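Local coordinates for protein AT-less polyketide synthase (PDB 4TKT) that probably condenses extender units onto growing acyl chains as one ketosynthase domain of the AT-less polyketide synthase that builds isomigrastatin, at residues Asp74-Phe80 against Phe607-Trp613; Leu79-Ile83 against Leu99-His103; Val460-Leu464 against Ala497-Gln501; Ala538-Pro542 against Ala576-Ser581. One frame throughout, in Å; residues are numbered along the deposited sequence.

Interaction 1: Asp74-Phe80 against Phe607-Trp613; sequences DEFDPLF and FARERYW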
loop_
_atom_site.group_PDB
_atom_site.type_symbol
_atom_site.label_atom_id
_atom_site.label_comp_id
_atom_site.label_asym_id
_atom_site.label_seq_id
_atom_site.Cartn_x
_atom_site.Cartn_y
_atom_site.Cartn_z
ATOM N N ASP A 74 5.247 14.008 9.641
ATOM C CA ASP A 74 4.859 14.412 10.986
ATOM C C ASP A 74 3.382 14.791 11.051
ATOM O O ASP A 74 2.857 15.087 12.125
ATOM C CB ASP A 74 5.721 15.577 11.466
ATOM C CG ASP A 74 5.657 16.777 10.539
ATOM O OD1 ASP A 74 5.282 16.612 9.358
ATOM O OD2 ASP A 74 5.996 17.889 10.992
ATOM N N GLU A 75 2.717 14.783 9.899
ATOM C CA GLU A 75 1.296 15.106 9.834
ATOM C C GLU A 75 0.461 13.906 10.270
ATOM O O GLU A 75 0.741 12.774 9.880
ATOM C CB GLU A 75 0.906 15.545 8.421
ATOM C CG GLU A 75 1.637 16.790 7.942
ATOM C CD GLU A 75 1.333 17.128 6.495
ATOM O OE1 GLU A 75 0.637 16.330 5.830
ATOM O OE2 GLU A 75 1.792 18.191 6.024
ATOM N N PHE A 76 -0.563 14.162 11.078
ATOM C CA PHE A 76 -1.358 13.089 11.664
ATOM C C PHE A 76 -2.705 13.604 12.163
ATOM O O PHE A 76 -2.842 14.780 12.496
ATOM C CB PHE A 76 -0.578 12.433 12.810
ATOM C CG PHE A 76 -1.216 11.185 13.353
ATOM C CD1 PHE A 76 -1.663 10.190 12.500
ATOM C CD2 PHE A 76 -1.346 10.999 14.721
ATOM C CE1 PHE A 76 -2.241 9.038 13.000
ATOM C CE2 PHE A 76 -1.920 9.847 15.227
ATOM C CZ PHE A 76 -2.367 8.866 14.366
ATOM N N ASP A 77 -3.694 12.719 12.214
ATOM C CA ASP A 77 -5.033 13.069 12.681
ATOM C C ASP A 77 -5.396 12.241 13.910
ATOM O O ASP A 77 -6.200 11.318 13.819
ATOM C CB ASP A 77 -6.054 12.841 11.565
ATOM C CG ASP A 77 -7.410 13.460 11.863
ATOM O OD1 ASP A 77 -7.684 13.813 13.032
ATOM O OD2 ASP A 77 -8.212 13.581 10.913
ATOM N N PRO A 78 -4.807 12.573 15.068
ATOM C CA PRO A 78 -4.962 11.761 16.283
ATOM C C PRO A 78 -6.410 11.635 16.774
ATOM O O PRO A 78 -6.805 10.555 17.217
ATOM C CB PRO A 78 -4.106 12.508 17.311
ATOM C CG PRO A 78 -4.021 13.905 16.800
ATOM C CD PRO A 78 -3.994 13.777 15.311
ATOM N N LEU A 79 -7.184 12.713 16.697
ATOM C CA LEU A 79 -8.572 12.686 17.159
ATOM C C LEU A 79 -9.396 11.678 16.368
ATOM O O LEU A 79 -10.306 11.044 16.903
ATOM C CB LEU A 79 -9.200 14.075 17.057
ATOM C CG LEU A 79 -9.261 14.892 18.348
ATOM C CD1 LEU A 79 -7.986 14.741 19.154
ATOM C CD2 LEU A 79 -9.508 16.353 18.026
ATOM N N PHE A 80 -9.067 11.535 15.090
ATOM C CA PHE A 80 -9.732 10.568 14.233
ATOM C C PHE A 80 -9.548 9.151 14.773
ATOM O O PHE A 80 -10.461 8.330 14.703
ATOM C CB PHE A 80 -9.196 10.672 12.804
ATOM C CG PHE A 80 -9.864 9.745 11.833
ATOM C CD1 PHE A 80 -10.986 10.149 11.134
ATOM C CD2 PHE A 80 -9.365 8.473 11.611
ATOM C CE1 PHE A 80 -11.602 9.301 10.236
ATOM C CE2 PHE A 80 -9.977 7.618 10.716
ATOM C CZ PHE A 80 -11.097 8.033 10.027
ATOM N N PHE A 607 -7.633 13.117 5.880
ATOM C CA PHE A 607 -7.112 13.272 7.233
ATOM C C PHE A 607 -6.644 14.695 7.501
ATOM O O PHE A 607 -6.107 15.363 6.615
ATOM C CB PHE A 607 -5.958 12.292 7.484
ATOM C CG PHE A 607 -6.364 10.848 7.427
ATOM C CD1 PHE A 607 -7.173 10.305 8.411
ATOM C CD2 PHE A 607 -5.934 10.034 6.394
ATOM C CE1 PHE A 607 -7.550 8.980 8.360
ATOM C CE2 PHE A 607 -6.306 8.707 6.338
ATOM C CZ PHE A 607 -7.115 8.178 7.322
ATOM N N ALA A 608 -6.870 15.157 8.727
ATOM C CA ALA A 608 -6.317 16.424 9.183
ATOM C C ALA A 608 -4.791 16.354 9.139
ATOM O O ALA A 608 -4.199 15.342 9.522
ATOM C CB ALA A 608 -6.806 16.745 10.586
ATOM N N ARG A 609 -4.160 17.423 8.666
ATOM C CA ARG A 609 -2.722 17.410 8.410
ATOM C C ARG A 609 -1.941 18.266 9.400
ATOM O O ARG A 609 -1.024 18.992 9.018
ATOM C CB ARG A 609 -2.439 17.881 6.981
ATOM C CG ARG A 609 -3.067 17.009 5.902
ATOM C CD ARG A 609 -3.062 17.696 4.539
ATOM N NE ARG A 609 -1.713 18.000 4.067
ATOM C CZ ARG A 609 -1.147 19.202 4.136
ATOM N NH1 ARG A 609 -1.813 20.223 4.657
ATOM N NH2 ARG A 609 0.086 19.384 3.681
ATOM N N GLU A 610 -2.305 18.173 10.675
ATOM C CA GLU A 610 -1.605 18.903 11.725
ATOM C C GLU A 610 -0.311 18.184 12.106
ATOM O O GLU A 610 -0.251 16.956 12.097
ATOM C CB GLU A 610 -2.515 19.079 12.940
ATOM C CG GLU A 610 -3.382 17.863 13.229
ATOM C CD GLU A 610 -4.701 18.219 13.889
ATOM O OE1 GLU A 610 -5.179 19.356 13.686
ATOM O OE2 GLU A 610 -5.261 17.361 14.606
ATOM N N ARG A 611 0.718 18.957 12.436
ATOM C CA ARG A 611 2.060 18.422 12.640
ATOM C C ARG A 611 2.334 18.015 14.088
ATOM O O ARG A 611 2.049 18.765 15.019
ATOM C CB ARG A 611 3.098 19.452 12.186
ATOM C CG ARG A 611 2.996 19.825 10.709
ATOM C CD ARG A 611 3.719 21.132 10.397
ATOM N NE ARG A 611 5.147 21.076 10.703
ATOM C CZ ARG A 611 6.097 20.827 9.805
ATOM N NH1 ARG A 611 5.773 20.609 8.538
ATOM N NH2 ARG A 611 7.371 20.797 10.174
ATOM N N TYR A 612 2.898 16.822 14.266
ATOM C CA TYR A 612 3.283 16.336 15.587
ATOM C C TYR A 612 4.710 15.800 15.584
ATOM O O TYR A 612 5.085 15.009 14.719
ATOM C CB TYR A 612 2.316 15.252 16.064
ATOM C CG TYR A 612 0.900 15.744 16.207
ATOM C CD1 TYR A 612 0.467 16.337 17.386
ATOM C CD2 TYR A 612 -0.002 15.633 15.159
ATOM C CE1 TYR A 612 -0.828 16.798 17.520
ATOM C CE2 TYR A 612 -1.295 16.090 15.282
ATOM C CZ TYR A 612 -1.705 16.672 16.462
ATOM O OH TYR A 612 -2.995 17.128 16.586
ATOM N N TRP A 613 5.501 16.234 16.557
ATOM C CA TRP A 613 6.889 15.808 16.660
ATOM C C TRP A 613 7.299 15.742 18.132
ATOM O O TRP A 613 6.639 16.324 18.989
ATOM C CB TRP A 613 7.794 16.761 15.876
ATOM C CG TRP A 613 9.040 16.122 15.332
ATOM C CD1 TRP A 613 10.327 16.426 15.663
ATOM C CD2 TRP A 613 9.114 15.071 14.359
ATOM N NE1 TRP A 613 11.198 15.633 14.956
ATOM C CE2 TRP A 613 10.479 14.792 14.149
ATOM C CE3 TRP A 613 8.160 14.338 13.648
ATOM C CZ2 TRP A 613 10.912 13.813 13.259
ATOM C CZ3 TRP A 613 8.592 13.368 12.764
ATOM C CH2 TRP A 613 9.955 13.114 12.577
HETATM O O HOH W 1 0.889 21.016 7.560
HETATM O O HOH W 2 -6.810 15.158 15.112
#
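Glu75 and Arg609 run alongside each other in the same direction, beside the short antiparallel pairing of 75-76 with 610-611. Along Glu75, CB lies near the carbonyl of Arg609, CG comes within 3.6 Å of Arg609 O, OE1 rests beside Arg609 CB and NE, and OE2 ends 3.1 Å from Arg609 NH2. With CG opposite the carbonyl carbon (chi1 -61°) and the rest of the chain straight, the carboxylate is carried out along Arg609. OE2 stands over one face of the guanidinium, whose plane is turned 81° from the carboxylate, so the salt bridge works through charge and no N-H aims at it. Asp74 makes a similar out-of-plane salt bridge, though its side chain meets Arg611 at a slant: OD2 sits above the centre of the guanidinium, 3.3 Å from NE. Cut back to an alanine, Glu75 would probably leave Arg609 without this countercharge, its guanidinium free to turn.

Two backbone bonds join the segments: Tyr612 N to Asp74 O at 2.8 Å, and Phe76 N to Glu610 O. Farther on, Ala608 N meets Asp77 OD2 from above the carboxylate plane at 3.0 Å. Phe607 turns its ring edge, through CE1, to the face of Phe80 in a T-shaped stack with planes at 90°. The Tyr612 ring, with Phe76 O at its edge, brings CE2 to 3.6 Å from Pro78 CD. One water donates to both Asp77 OD1 and Glu610 OE2, probably easing their repulsion. Backbone bonds thus pin the C-terminal tail to the ketosynthase, while the salt bridges, lacking directed N-H bonds, probably leave their exposed arginines some freedom.

Interaction 2: Leu79-Ile83 against Leu99-His103; sequences LFFGI and LQCAH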
loop_
_atom_site.group_PDB
_atom_site.type_symbol
_atom_site.label_atom_id
_atom_site.label_comp_id
_atom_site.label_asym_id
_atom_site.label_seq_id
_atom_site.Cartn_x
_atom_site.Cartn_y
_atom_site.Cartn_z
ATOM N N LEU A 79 -7.184 12.713 16.697
ATOM C CA LEU A 79 -8.572 12.686 17.159
ATOM C C LEU A 79 -9.396 11.678 16.368
ATOM O O LEU A 79 -10.306 11.044 16.903
ATOM C CB LEU A 79 -9.200 14.075 17.057
ATOM C CG LEU A 79 -9.261 14.892 18.348
ATOM C CD1 LEU A 79 -7.986 14.741 19.154
ATOM C CD2 LEU A 79 -9.508 16.353 18.026
ATOM N N PHE A 80 -9.067 11.535 15.090
ATOM C CA PHE A 80 -9.732 10.568 14.233
ATOM C C PHE A 80 -9.548 9.151 14.773
ATOM O O PHE A 80 -10.461 8.330 14.703
ATOM C CB PHE A 80 -9.196 10.672 12.804
ATOM C CG PHE A 80 -9.864 9.745 11.833
ATOM C CD1 PHE A 80 -10.986 10.149 11.134
ATOM C CD2 PHE A 80 -9.365 8.473 11.611
ATOM C CE1 PHE A 80 -11.602 9.301 10.236
ATOM C CE2 PHE A 80 -9.977 7.618 10.716
ATOM C CZ PHE A 80 -11.097 8.033 10.027
ATOM N N PHE A 81 -8.367 8.877 15.323
ATOM C CA PHE A 81 -8.033 7.536 15.795
ATOM C C PHE A 81 -8.179 7.378 17.305
ATOM O O PHE A 81 -7.749 6.375 17.872
ATOM C CB PHE A 81 -6.605 7.170 15.379
ATOM C CG PHE A 81 -6.406 7.112 13.895
ATOM C CD1 PHE A 81 -6.799 5.997 13.176
ATOM C CD2 PHE A 81 -5.832 8.174 13.218
ATOM C CE1 PHE A 81 -6.621 5.940 11.808
ATOM C CE2 PHE A 81 -5.653 8.125 11.848
ATOM C CZ PHE A 81 -6.047 7.006 11.142
ATOM N N GLY A 82 -8.783 8.367 17.952
ATOM C CA GLY A 82 -8.996 8.310 19.386
ATOM C C GLY A 82 -7.694 8.337 20.161
ATOM O O GLY A 82 -7.593 7.782 21.255
ATOM N N ILE A 83 -6.689 8.984 19.584
ATOM C CA ILE A 83 -5.399 9.142 20.240
ATOM C C ILE A 83 -5.234 10.582 20.702
ATOM O O ILE A 83 -5.538 11.511 19.958
ATOM C CB ILE A 83 -4.242 8.758 19.302
ATOM C CG1 ILE A 83 -4.328 7.275 18.935
ATOM C CG2 ILE A 83 -2.900 9.075 19.940
ATOM C CD1 ILE A 83 -3.341 6.850 17.863
ATOM N N LEU A 99 -1.368 3.549 10.503
ATOM C CA LEU A 99 -2.758 3.704 10.915
ATOM C C LEU A 99 -3.587 4.294 9.780
ATOM O O LEU A 99 -4.641 3.765 9.430
ATOM C CB LEU A 99 -2.865 4.590 12.158
ATOM C CG LEU A 99 -2.930 3.882 13.510
ATOM C CD1 LEU A 99 -2.915 4.893 14.644
ATOM C CD2 LEU A 99 -4.171 3.006 13.589
ATOM N N GLN A 100 -3.095 5.387 9.204
ATOM C CA GLN A 100 -3.795 6.066 8.119
ATOM C C GLN A 100 -3.838 5.197 6.865
ATOM O O GLN A 100 -4.830 5.183 6.139
ATOM C CB GLN A 100 -3.132 7.414 7.824
ATOM C CG GLN A 100 -3.269 8.409 8.972
ATOM C CD GLN A 100 -2.696 9.776 8.653
ATOM O OE1 GLN A 100 -1.890 9.928 7.736
ATOM N NE2 GLN A 100 -3.113 10.783 9.414
ATOM N N CYS A 101 -2.755 4.467 6.628
ATOM C CA CYS A 101 -2.688 3.514 5.530
ATOM C C CYS A 101 -3.720 2.400 5.689
ATOM O O CYS A 101 -4.373 2.002 4.726
ATOM C CB CYS A 101 -1.287 2.918 5.441
ATOM S SG CYS A 101 -1.077 1.700 4.135
ATOM N N ALA A 102 -3.856 1.896 6.912
ATOM C CA ALA A 102 -4.813 0.836 7.209
ATOM C C ALA A 102 -6.241 1.267 6.893
ATOM O O ALA A 102 -7.002 0.520 6.278
ATOM C CB ALA A 102 -4.704 0.420 8.663
ATOM N N HIS A 103 -6.601 2.472 7.317
ATOM C CA HIS A 103 -7.946 2.977 7.084
ATOM C C HIS A 103 -8.216 3.160 5.598
ATOM O O HIS A 103 -9.260 2.739 5.096
ATOM C CB HIS A 103 -8.169 4.299 7.815
ATOM C CG HIS A 103 -9.559 4.833 7.671
ATOM N ND1 HIS A 103 -10.642 4.266 8.306
ATOM C CD2 HIS A 103 -10.046 5.869 6.948
ATOM C CE1 HIS A 103 -11.736 4.935 7.989
ATOM N NE2 HIS A 103 -11.402 5.911 7.166
#
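The 79-83 loop passes the side of helix 93-109 with its backbone well clear, the nearest CA atoms, those of Phe81 and Leu99, being 8.1 Å apart, and side chains bridge the distance. Phe81 points toward the helix. Over one face of its ring sits Leu99 CB, in a CH-pi contact 4.2 Å from the centroid and 18° off the normal, while Phe80 CD2 stands over the centre of the opposite face. The Phe81 and Leu99 side chains run antiparallel alongside one another, which also brings Phe81 CD1 to 4.0 Å from Leu99 CD2. Farther along the ring, CE2 and CZ meet Gln100 CG, with CE2 at 3.7 Å; here the aliphatic part of the glutamine does the touching.

Both segments belong to the thiolase-fold ketosynthase, and helix 93-109 also packs on helix 163-173 and on strand 252-260 of the large central sheet. Cys101 turns away from the loop, toward strand 252-260, so the helix lies between the loop and that strand.

Phe80 lends its ring edge to His103: CZ comes over the imidazole face, 3.6 Å from NE2 and offset toward the rim, in an edge-to-face pair with planes 74° apart. With CG of His103 anti to the backbone N (chi1 -177°), the imidazole extends off the helix to present this face to the loop. At the other end, Ile83 and Leu99 meet end to end through their CD1 methyls, 3.8 Å apart. Phe172, from helix 163-173, meets the Phe81 ring edge-to-face and also touches Leu99.

Interaction 3: Val460-Leu464 against Ala497-Gln501; sequences VVVVL and AYTLQ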
loop_
_atom_site.group_PDB
_atom_site.type_symbol
_atom_site.label_atom_id
_atom_site.label_comp_id
_atom_site.label_asym_id
_atom_site.label_seq_id
_atom_site.Cartn_x
_atom_site.Cartn_y
_atom_site.Cartn_z
ATOM N N VAL A 460 -30.595 7.250 -6.960
ATOM C CA VAL A 460 -29.833 6.674 -5.863
ATOM C C VAL A 460 -29.609 7.725 -4.784
ATOM O O VAL A 460 -29.829 8.918 -5.008
ATOM C CB VAL A 460 -28.473 6.125 -6.337
ATOM C CG1 VAL A 460 -28.666 5.158 -7.490
ATOM C CG2 VAL A 460 -27.548 7.266 -6.741
ATOM N N VAL A 461 -29.176 7.284 -3.609
ATOM C CA VAL A 461 -28.877 8.212 -2.529
ATOM C C VAL A 461 -27.387 8.162 -2.180
ATOM O O VAL A 461 -26.879 7.159 -1.680
ATOM C CB VAL A 461 -29.744 7.920 -1.280
ATOM C CG1 VAL A 461 -29.871 6.424 -1.045
ATOM C CG2 VAL A 461 -29.192 8.635 -0.053
ATOM N N VAL A 462 -26.689 9.255 -2.479
ATOM C CA VAL A 462 -25.258 9.361 -2.228
ATOM C C VAL A 462 -25.013 9.924 -0.836
ATOM O O VAL A 462 -25.544 10.973 -0.478
ATOM C CB VAL A 462 -24.562 10.252 -3.281
ATOM C CG1 VAL A 462 -23.102 10.475 -2.920
ATOM C CG2 VAL A 462 -24.681 9.631 -4.664
ATOM N N VAL A 463 -24.197 9.224 -0.056
ATOM C CA VAL A 463 -23.996 9.563 1.347
ATOM C C VAL A 463 -22.523 9.864 1.645
ATOM O O VAL A 463 -21.624 9.266 1.054
ATOM C CB VAL A 463 -24.522 8.420 2.249
ATOM C CG1 VAL A 463 -23.513 8.021 3.317
ATOM C CG2 VAL A 463 -25.859 8.799 2.857
ATOM N N LEU A 464 -22.287 10.807 2.554
ATOM C CA LEU A 464 -20.936 11.254 2.874
ATOM C C LEU A 464 -20.847 11.723 4.325
ATOM O O LEU A 464 -21.698 12.481 4.786
ATOM C CB LEU A 464 -20.523 12.384 1.931
ATOM C CG LEU A 464 -19.104 12.397 1.370
ATOM C CD1 LEU A 464 -18.802 11.090 0.656
ATOM C CD2 LEU A 464 -18.936 13.575 0.425
ATOM N N ALA A 497 -23.098 4.963 -5.014
ATOM C CA ALA A 497 -23.976 5.078 -3.856
ATOM C C ALA A 497 -23.807 3.897 -2.909
ATOM O O ALA A 497 -23.713 4.075 -1.697
ATOM C CB ALA A 497 -25.428 5.196 -4.303
ATOM N N TYR A 498 -23.760 2.694 -3.471
ATOM C CA TYR A 498 -23.613 1.482 -2.673
ATOM C C TYR A 498 -22.295 1.477 -1.902
ATOM O O TYR A 498 -22.261 1.152 -0.712
ATOM C CB TYR A 498 -23.705 0.243 -3.566
ATOM C CG TYR A 498 -23.540 -1.063 -2.824
ATOM C CD1 TYR A 498 -24.566 -1.572 -2.039
ATOM C CD2 TYR A 498 -22.360 -1.791 -2.914
ATOM C CE1 TYR A 498 -24.421 -2.766 -1.359
ATOM C CE2 TYR A 498 -22.205 -2.988 -2.238
ATOM C CZ TYR A 498 -23.239 -3.471 -1.461
ATOM O OH TYR A 498 -23.095 -4.660 -0.784
ATOM N N THR A 499 -21.217 1.847 -2.587
ATOM C CA THR A 499 -19.893 1.890 -1.980
ATOM C C THR A 499 -19.849 2.866 -0.803
ATOM O O THR A 499 -19.297 2.554 0.250
ATOM C CB THR A 499 -18.813 2.286 -3.013
ATOM O OG1 THR A 499 -18.795 1.332 -4.084
ATOM C CG2 THR A 499 -17.439 2.326 -2.367
ATOM N N LEU A 500 -20.447 4.038 -0.980
ATOM C CA LEU A 500 -20.416 5.071 0.051
ATOM C C LEU A 500 -21.352 4.770 1.218
ATOM O O LEU A 500 -21.210 5.336 2.304
ATOM C CB LEU A 500 -20.763 6.429 -0.555
ATOM C CG LEU A 500 -19.711 6.963 -1.522
ATOM C CD1 LEU A 500 -20.213 8.206 -2.233
ATOM C CD2 LEU A 500 -18.425 7.253 -0.772
ATOM N N GLN A 501 -22.306 3.875 0.994
ATOM C CA GLN A 501 -23.254 3.506 2.037
ATOM C C GLN A 501 -22.681 2.445 2.969
ATOM O O GLN A 501 -22.553 2.668 4.174
ATOM C CB GLN A 501 -24.561 3.004 1.419
ATOM C CG GLN A 501 -25.458 4.105 0.883
ATOM C CD GLN A 501 -26.628 3.564 0.092
ATOM O OE1 GLN A 501 -26.986 2.393 0.219
ATOM N NE2 GLN A 501 -27.226 4.412 -0.738
HETATM O O HOH W 3 -24.140 6.567 -0.813
HETATM O O HOH W 4 -20.251 7.548 2.955
#
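Val460 and Ala497 meet CB to CB at 3.8 Å where helix 493-502 runs alongside the outer edge of strand 460-466, in the three-stranded antiparallel sheet of the RhiE-like KS-MAT linker region. The two axes come within 7.1 Å and cross at 38°.

The close packing belongs to Ala497 and Leu500, one helical turn apart. Ala497 is small enough to let the helix approach the strand, and its CB also touches Val461 O. Leu500 divides its branches: CD1 lies 3.7 Å from Val462 CG1, while CD2 meets Leu464 CD1 more loosely at 4.1 Å. Its CB sits against the Val463 carbonyl oxygen.

The polar side, by contrast, is mediated by water: two molecules wedge between the strand's backbone edge and the helix. One donates to Val461 O and Ala497 O and accepts from Val463 N; the second donates to Val463 O and to Leu500 O. The strand's other edge bonds to strand 509-515.

Gln501, with a stretched-out side chain (chi2 171°), brings NE2 to Val461 O, and its OE1 accepts from His591. A leucine here would probably leave Val461 O with its water but no amide donor, and His591 without its acceptor. The NE2 bond of Gln501 to Val461 O is 2.9 Å long with an N-H...O angle of 152°, and lies in both the carbonyl plane and the amide plane.

Interaction 4: Ala538-Pro542 against Ala576-Ser581; sequences AYFNP and AEAWTS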
loop_
_atom_site.group_PDB
_atom_site.type_symbol
_atom_site.label_atom_id
_atom_site.label_comp_id
_atom_site.label_asym_id
_atom_site.label_seq_id
_atom_site.Cartn_x
_atom_site.Cartn_y
_atom_site.Cartn_z
ATOM N N ALA A 538 -31.276 17.227 -1.054
ATOM C CA ALA A 538 -29.950 17.192 -0.447
ATOM C C ALA A 538 -30.027 17.685 0.991
ATOM O O ALA A 538 -30.774 18.614 1.296
ATOM C CB ALA A 538 -28.968 18.030 -1.249
ATOM N N TYR A 539 -29.262 17.056 1.877
ATOM C CA TYR A 539 -29.343 17.365 3.301
ATOM C C TYR A 539 -27.960 17.408 3.943
ATOM O O TYR A 539 -27.103 16.572 3.657
ATOM C CB TYR A 539 -30.230 16.341 4.013
ATOM C CG TYR A 539 -31.531 16.069 3.288
ATOM C CD1 TYR A 539 -32.626 16.907 3.445
ATOM C CD2 TYR A 539 -31.658 14.979 2.435
ATOM C CE1 TYR A 539 -33.814 16.664 2.777
ATOM C CE2 TYR A 539 -32.840 14.728 1.766
ATOM C CZ TYR A 539 -33.915 15.574 1.940
ATOM O OH TYR A 539 -35.091 15.325 1.273
ATOM N N PHE A 540 -27.754 18.392 4.811
ATOM C CA PHE A 540 -26.455 18.625 5.428
ATOM C C PHE A 540 -26.586 18.781 6.940
ATOM O O PHE A 540 -27.548 19.368 7.433
ATOM C CB PHE A 540 -25.798 19.869 4.821
ATOM C CG PHE A 540 -24.420 20.150 5.345
ATOM C CD1 PHE A 540 -23.305 19.644 4.700
ATOM C CD2 PHE A 540 -24.236 20.932 6.476
ATOM C CE1 PHE A 540 -22.037 19.905 5.174
ATOM C CE2 PHE A 540 -22.969 21.192 6.958
ATOM C CZ PHE A 540 -21.868 20.680 6.306
ATOM N N ASN A 541 -25.612 18.255 7.673
ATOM C CA ASN A 541 -25.592 18.381 9.124
ATOM C C ASN A 541 -24.169 18.355 9.668
ATOM O O ASN A 541 -23.443 17.385 9.465
ATOM C CB ASN A 541 -26.418 17.266 9.765
ATOM C CG ASN A 541 -26.252 17.206 11.271
ATOM O OD1 ASN A 541 -26.091 18.231 11.932
ATOM N ND2 ASN A 541 -26.284 15.997 11.821
ATOM N N PRO A 542 -23.766 19.433 10.360
ATOM C CA PRO A 542 -22.447 19.538 10.991
ATOM C C PRO A 542 -22.287 18.608 12.194
ATOM O O PRO A 542 -21.171 18.406 12.666
ATOM C CB PRO A 542 -22.383 21.006 11.435
ATOM C CG PRO A 542 -23.433 21.703 10.638
ATOM C CD PRO A 542 -24.517 20.695 10.454
ATOM N N ALA A 576 -32.955 9.485 3.892
ATOM C CA ALA A 576 -31.742 10.273 3.720
ATOM C C ALA A 576 -31.685 11.437 4.700
ATOM O O ALA A 576 -30.638 11.720 5.282
ATOM C CB ALA A 576 -31.644 10.784 2.290
ATOM N N GLU A 577 -32.812 12.114 4.879
ATOM C CA GLU A 577 -32.857 13.258 5.777
ATOM C C GLU A 577 -32.691 12.800 7.221
ATOM O O GLU A 577 -31.972 13.425 8.000
ATOM C CB GLU A 577 -34.163 14.031 5.601
ATOM C CG GLU A 577 -34.184 15.370 6.318
ATOM C CD GLU A 577 -35.337 16.252 5.878
ATOM O OE1 GLU A 577 -36.222 15.760 5.146
ATOM O OE2 GLU A 577 -35.354 17.441 6.261
ATOM N N ALA A 578 -33.349 11.697 7.563
ATOM C CA ALA A 578 -33.275 11.144 8.909
ATOM C C ALA A 578 -31.856 10.704 9.231
ATOM O O ALA A 578 -31.359 10.938 10.332
ATOM C CB ALA A 578 -34.235 9.979 9.059
ATOM N N TRP A 579 -31.208 10.067 8.259
ATOM C CA TRP A 579 -29.836 9.609 8.426
ATOM C C TRP A 579 -28.898 10.787 8.665
ATOM O O TRP A 579 -28.052 10.747 9.555
ATOM C CB TRP A 579 -29.382 8.811 7.203
ATOM C CG TRP A 579 -27.949 8.383 7.283
ATOM C CD1 TRP A 579 -27.464 7.239 7.852
ATOM C CD2 TRP A 579 -26.812 9.099 6.787
ATOM N NE1 TRP A 579 -26.095 7.199 7.737
ATOM C CE2 TRP A 579 -25.670 8.328 7.088
ATOM C CE3 TRP A 579 -26.648 10.315 6.117
ATOM C CZ2 TRP A 579 -24.384 8.735 6.742
ATOM C CZ3 TRP A 579 -25.370 10.717 5.774
ATOM C CH2 TRP A 579 -24.255 9.929 6.088
ATOM N N THR A 580 -29.064 11.835 7.866
ATOM C CA THR A 580 -28.270 13.048 8.004
ATOM C C THR A 580 -28.436 13.650 9.398
ATOM O O THR A 580 -27.501 14.221 9.955
ATOM C CB THR A 580 -28.659 14.086 6.937
ATOM O OG1 THR A 580 -28.525 13.499 5.638
ATOM C CG2 THR A 580 -27.774 15.317 7.024
ATOM N N SER A 581 -29.629 13.496 9.962
ATOM C CA SER A 581 -29.921 14.015 11.292
ATOM C C SER A 581 -29.267 13.183 12.389
ATOM O O SER A 581 -29.258 13.584 13.552
ATOM C CB SER A 581 -31.429 14.077 11.522
ATOM O OG SER A 581 -32.034 14.978 10.613
#
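Strand 538-541 and helix 576-580 run almost parallel, their axes 9° apart and 8.0 Å from each other at closest approach. Tyr539 and Asn541, two residues apart on the strand, both direct their CB toward the helix. Glu577 lies across one face of the Tyr539 ring, CB over its centre in a CH-pi contact 3.8 Å from the centroid. Beyond it CG and the carboxylate continue across the ring face toward CE1, with CD 3.5 Å from that atom and the carboxylate plane tilted only 20° from the ring.

Asn541, its CG anti to the backbone N (chi1 171°), sends ND2 to Thr580 O at 2.8 Å, in the carbonyl plane, and so binds a backbone carbonyl of the 576-581 segment. Thr580 packs its CG2 against Asn541 CB at 3.6 Å, while its OG1 turns back to donate to Ala576 O. That oxygen is gripped twice, since Thr580 N reaches it from the opposite face of the carbonyl plane.

The strand is an outer one of its three-stranded sheet and bonds to strand 509-515; helix 573-580 covers one face of that sheet, and Phe540 turns to the other, against helix 469-482.

From the N terminus, segment 74-80 opens interaction 1; interaction 2 shares Leu79 and Phe80 with it and closes a short loop through helix 85-89 onto helix 93-109 of the ketosynthase. The chain then builds the rest of that domain before reaching the linker region. There interaction 3 closes first and interaction 4 follows in series, one helix along the edge strand of the three-stranded sheet, the other against a face; Trp579 touches Val463 and Ala576 touches Val461. Finally 607-613 returns to 74-80, so interaction 1 encloses both linker contacts within its long loop and ties the C-terminal tail back to the ketosynthase. The centres of interactions 1 and 3 lie about 27 Å apart.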